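Local coordinates for secretion protein Snm4 (Mycobacterium xenopi, PDB 7B7J) that probably helps build the ESX-5 type VII secretion pore complex of mycobacteria, to which it contributes a ubiquitin-like cytosolic domain, at residues A[19-31]-A[89-102]. Numbering follows the deposited sequence.
Sequences QAAVVAIMAADVQ and LTEQEVYDGDRLWL
Arg99 sets CG opposite its backbone N (chi1 -176°) and then bends at chi3, which turns its guanidinium toward Gln31; Gln31, also anti at chi1, runs out extended to meet it. In this ubiquitin-like beta-grasp sheet, Arg99 of strand 99-107 thereby reaches across strand 20-27 to Gln31 of strand 30-37. NE and NH2 both donate to OE1, with Arg99 NH2 to Gln31 OE1 at 2.7 Å and the NE bond almost as short. The oxygen lies near the guanidinium plane, while the amide is turned 59° from it, and only NH2 approaches within the carbonyl plane.

The central strands 20-27 and 99-107 run parallel. Their register is fixed by alternating bonds: Ala24 N to Asp98 O, Leu100 N to Ala24 O (2.9 Å), Met26 N to Leu100 O, and Leu102 N to Met26 O.

Met26, on the same face as Arg99, lies alongside Trp101 with CB and CG over one face of the indole: its CB stands 3.7 Å from the centroid of the Trp101 five-membered ring, a CH-pi contact, and its CG touches Arg99 CG. On the other face Ile25 CD1 packs on Leu100 CB, and the Leu100 side chain also meets Leu75 of strand 70-76.

Beyond the regular pairing, the type II turn 95-98 presents Gly97 N to Val22 O, and Asp96 OD1 accepts the N-H of Val22 (Val22 N to Asp96 OD1 2.8 Å), nearly straight at 167°, while a water also donates to that oxygen.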
# COMPACT_ATOMS: atom_id res chain seq x y z
N GLN A 19 -8.87 -8.43 -14.25
CA GLN A 19 -8.50 -9.22 -13.05
C GLN A 19 -8.26 -8.34 -11.82
O GLN A 19 -7.74 -7.23 -11.96
CB GLN A 19 -7.31 -10.13 -13.31
CG GLN A 19 -7.57 -11.59 -12.98
CD GLN A 19 -6.56 -12.48 -13.67
OE1 GLN A 19 -6.18 -12.25 -14.82
NE2 GLN A 19 -6.13 -13.51 -12.97
N ALA A 20 -8.62 -8.86 -10.65
CA ALA A 20 -8.46 -8.10 -9.40
C ALA A 20 -7.73 -8.93 -8.36
O ALA A 20 -7.63 -10.14 -8.54
CB ALA A 20 -9.81 -7.71 -8.88
N ALA A 21 -7.18 -8.26 -7.35
CA ALA A 21 -6.55 -8.95 -6.22
C ALA A 21 -7.20 -8.32 -4.99
O ALA A 21 -7.20 -7.09 -4.80
CB ALA A 21 -5.03 -8.74 -6.28
N VAL A 22 -7.58 -9.15 -4.03
CA VAL A 22 -8.06 -8.73 -2.71
C VAL A 22 -6.85 -8.81 -1.73
O VAL A 22 -6.34 -9.93 -1.45
CB VAL A 22 -9.17 -9.73 -2.31
CG1 VAL A 22 -9.65 -9.38 -0.86
CG2 VAL A 22 -10.30 -9.73 -3.31
N VAL A 23 -6.47 -7.63 -1.19
CA VAL A 23 -5.25 -7.52 -0.42
C VAL A 23 -5.61 -6.93 0.91
O VAL A 23 -6.43 -6.06 0.92
CB VAL A 23 -4.23 -6.79 -1.22
CG1 VAL A 23 -3.97 -7.23 -2.64
CG2 VAL A 23 -4.44 -5.38 -1.42
N ALA A 24 -4.83 -7.26 1.88
CA ALA A 24 -4.89 -6.63 3.19
C ALA A 24 -3.74 -5.58 3.31
O ALA A 24 -2.61 -6.00 3.01
CB ALA A 24 -4.74 -7.69 4.14
N ILE A 25 -4.09 -4.33 3.51
CA ILE A 25 -3.13 -3.23 3.70
C ILE A 25 -2.96 -2.87 5.18
O ILE A 25 -4.03 -2.65 5.84
CB ILE A 25 -3.48 -1.99 2.82
CG1 ILE A 25 -3.71 -2.45 1.39
CG2 ILE A 25 -2.42 -0.97 2.96
CD1 ILE A 25 -2.49 -2.90 0.67
N MET A 26 -1.73 -2.96 5.69
CA MET A 26 -1.55 -2.54 7.08
C MET A 26 -1.11 -1.07 7.02
O MET A 26 -0.02 -0.79 6.40
CB MET A 26 -0.58 -3.43 7.79
CG MET A 26 -0.87 -4.84 7.70
SD MET A 26 -2.39 -5.21 8.67
CE MET A 26 -2.09 -4.67 10.30
N ALA A 27 -1.71 -0.20 7.85
CA ALA A 27 -1.26 1.21 7.95
C ALA A 27 -1.50 1.62 9.35
O ALA A 27 -2.64 1.42 9.84
CB ALA A 27 -2.14 2.10 7.06
N ALA A 28 -0.60 2.24 10.06
CA ALA A 28 -0.87 2.67 11.43
C ALA A 28 -1.51 1.57 12.29
O ALA A 28 -2.38 1.94 13.09
CB ALA A 28 -1.77 3.92 11.47
N ASP A 29 -1.03 0.28 12.25
CA ASP A 29 -1.57 -0.81 13.03
C ASP A 29 -2.99 -1.11 12.69
O ASP A 29 -3.54 -1.96 13.40
CB ASP A 29 -1.30 -0.54 14.47
CG ASP A 29 0.18 -0.44 14.77
OD1 ASP A 29 0.98 -1.37 14.47
OD2 ASP A 29 0.47 0.59 15.38
N VAL A 30 -3.54 -0.58 11.60
CA VAL A 30 -4.94 -0.88 11.18
C VAL A 30 -4.92 -1.74 9.92
O VAL A 30 -4.11 -1.44 9.05
CB VAL A 30 -5.73 0.42 10.94
CG1 VAL A 30 -7.06 0.20 10.24
CG2 VAL A 30 -5.92 1.22 12.22
N GLN A 31 -5.76 -2.78 9.85
CA GLN A 31 -5.82 -3.55 8.55
C GLN A 31 -6.97 -3.01 7.77
O GLN A 31 -8.18 -2.93 8.23
CB GLN A 31 -6.08 -5.01 8.92
CG GLN A 31 -6.23 -5.96 7.75
CD GLN A 31 -5.90 -7.35 8.19
OE1 GLN A 31 -5.22 -8.08 7.50
NE2 GLN A 31 -6.60 -7.87 9.25
N LEU A 89 0.99 -6.33 -9.13
CA LEU A 89 0.80 -7.31 -8.07
C LEU A 89 1.05 -8.73 -8.61
O LEU A 89 1.74 -9.54 -7.98
CB LEU A 89 -0.59 -7.20 -7.52
CG LEU A 89 -0.86 -5.91 -6.76
CD1 LEU A 89 -2.39 -5.65 -6.52
CD2 LEU A 89 -0.08 -5.79 -5.45
N THR A 90 0.34 -9.06 -9.70
CA THR A 90 0.46 -10.44 -10.25
C THR A 90 1.93 -10.76 -10.54
O THR A 90 2.37 -11.93 -10.21
CB THR A 90 -0.43 -10.61 -11.49
OG1 THR A 90 -1.73 -10.31 -10.97
CG2 THR A 90 -0.33 -11.91 -12.24
N GLU A 91 2.60 -9.87 -11.21
CA GLU A 91 4.02 -10.16 -11.61
C GLU A 91 4.88 -10.35 -10.40
O GLU A 91 5.93 -11.05 -10.55
CB GLU A 91 4.50 -8.98 -12.39
CG GLU A 91 4.00 -8.96 -13.84
CD GLU A 91 4.34 -7.68 -14.62
OE1 GLU A 91 4.29 -6.56 -14.10
OE2 GLU A 91 4.51 -7.74 -15.83
N GLN A 92 4.54 -9.83 -9.22
CA GLN A 92 5.34 -9.87 -8.00
C GLN A 92 4.78 -10.98 -7.12
O GLN A 92 5.09 -10.96 -5.92
CB GLN A 92 5.42 -8.48 -7.34
CG GLN A 92 6.10 -7.57 -8.31
CD GLN A 92 6.28 -6.25 -7.66
OE1 GLN A 92 7.34 -6.06 -6.99
NE2 GLN A 92 5.46 -5.28 -7.98
N GLU A 93 3.83 -11.74 -7.56
CA GLU A 93 3.23 -12.90 -6.83
C GLU A 93 2.56 -12.43 -5.58
O GLU A 93 2.54 -13.08 -4.53
CB GLU A 93 4.31 -13.88 -6.44
CG GLU A 93 4.97 -14.55 -7.58
CD GLU A 93 5.99 -15.59 -7.10
OE1 GLU A 93 5.77 -16.76 -7.33
OE2 GLU A 93 6.98 -15.25 -6.38
N VAL A 94 1.79 -11.35 -5.67
CA VAL A 94 0.91 -10.91 -4.59
C VAL A 94 -0.50 -11.32 -5.05
O VAL A 94 -1.02 -10.88 -6.09
CB VAL A 94 0.93 -9.38 -4.38
CG1 VAL A 94 0.00 -8.98 -3.21
CG2 VAL A 94 2.37 -8.94 -4.17
N TYR A 95 -1.07 -12.19 -4.31
CA TYR A 95 -2.43 -12.80 -4.64
C TYR A 95 -3.49 -12.52 -3.58
O TYR A 95 -3.20 -11.95 -2.50
CB TYR A 95 -2.18 -14.24 -4.69
CG TYR A 95 -1.20 -14.63 -5.77
CD1 TYR A 95 -1.23 -14.08 -7.04
CD2 TYR A 95 -0.16 -15.44 -5.41
CE1 TYR A 95 -0.28 -14.43 -8.02
CE2 TYR A 95 0.74 -15.85 -6.39
CZ TYR A 95 0.68 -15.36 -7.66
OH TYR A 95 1.59 -15.85 -8.58
N ASP A 96 -4.72 -12.98 -3.91
CA ASP A 96 -5.84 -12.78 -2.94
C ASP A 96 -5.38 -13.14 -1.55
O ASP A 96 -4.98 -14.38 -1.34
CB ASP A 96 -7.05 -13.53 -3.42
CG ASP A 96 -7.65 -13.00 -4.71
OD1 ASP A 96 -7.65 -11.81 -4.91
OD2 ASP A 96 -8.33 -13.83 -5.40
N GLY A 97 -5.70 -12.36 -0.61
CA GLY A 97 -5.46 -12.65 0.81
C GLY A 97 -4.06 -12.20 1.30
O GLY A 97 -3.83 -12.24 2.54
N ASP A 98 -3.13 -11.92 0.42
CA ASP A 98 -1.79 -11.38 0.75
C ASP A 98 -1.97 -10.12 1.55
O ASP A 98 -2.84 -9.27 1.32
CB ASP A 98 -0.84 -11.42 -0.40
CG ASP A 98 -0.33 -12.82 -0.84
OD1 ASP A 98 -0.61 -13.80 -0.17
OD2 ASP A 98 0.24 -12.89 -1.86
N ARG A 99 -0.91 -9.80 2.40
CA ARG A 99 -0.92 -8.66 3.24
C ARG A 99 0.40 -7.84 2.93
O ARG A 99 1.51 -8.45 2.81
CB ARG A 99 -0.87 -9.03 4.73
CG ARG A 99 -0.97 -7.93 5.69
CD ARG A 99 -1.14 -8.47 7.07
NE ARG A 99 -2.55 -9.04 7.27
CZ ARG A 99 -2.90 -10.29 7.18
NH1 ARG A 99 -1.97 -11.20 7.30
NH2 ARG A 99 -4.20 -10.57 7.15
N LEU A 100 0.21 -6.53 2.83
CA LEU A 100 1.28 -5.53 2.49
C LEU A 100 1.26 -4.40 3.51
O LEU A 100 0.20 -4.07 4.00
CB LEU A 100 1.02 -4.97 1.10
CG LEU A 100 0.99 -5.91 -0.08
CD1 LEU A 100 0.65 -5.09 -1.33
CD2 LEU A 100 2.32 -6.68 -0.13
N TRP A 101 2.40 -3.84 3.86
CA TRP A 101 2.55 -2.74 4.76
C TRP A 101 2.87 -1.47 3.96
O TRP A 101 3.72 -1.44 3.19
CB TRP A 101 3.61 -3.04 5.79
CG TRP A 101 3.15 -3.96 6.92
CD1 TRP A 101 3.03 -3.59 8.23
CD2 TRP A 101 2.97 -5.42 6.91
NE1 TRP A 101 2.64 -4.63 9.03
CE2 TRP A 101 2.60 -5.79 8.26
CE3 TRP A 101 3.11 -6.40 5.87
CZ2 TRP A 101 2.37 -7.16 8.61
CZ3 TRP A 101 2.80 -7.71 6.21
CH2 TRP A 101 2.48 -8.03 7.52
N LEU A 102 2.06 -0.47 4.17
CA LEU A 102 2.29 0.81 3.49
C LEU A 102 3.23 1.60 4.34
O LEU A 102 2.90 1.91 5.55
CB LEU A 102 0.93 1.46 3.29
CG LEU A 102 0.96 2.82 2.57
CD1 LEU A 102 1.57 2.77 1.17
CD2 LEU A 102 -0.51 3.31 2.55
O HOH W 1 -9.60 -11.22 -6.85
O HOH W 2 2.34 -0.06 7.99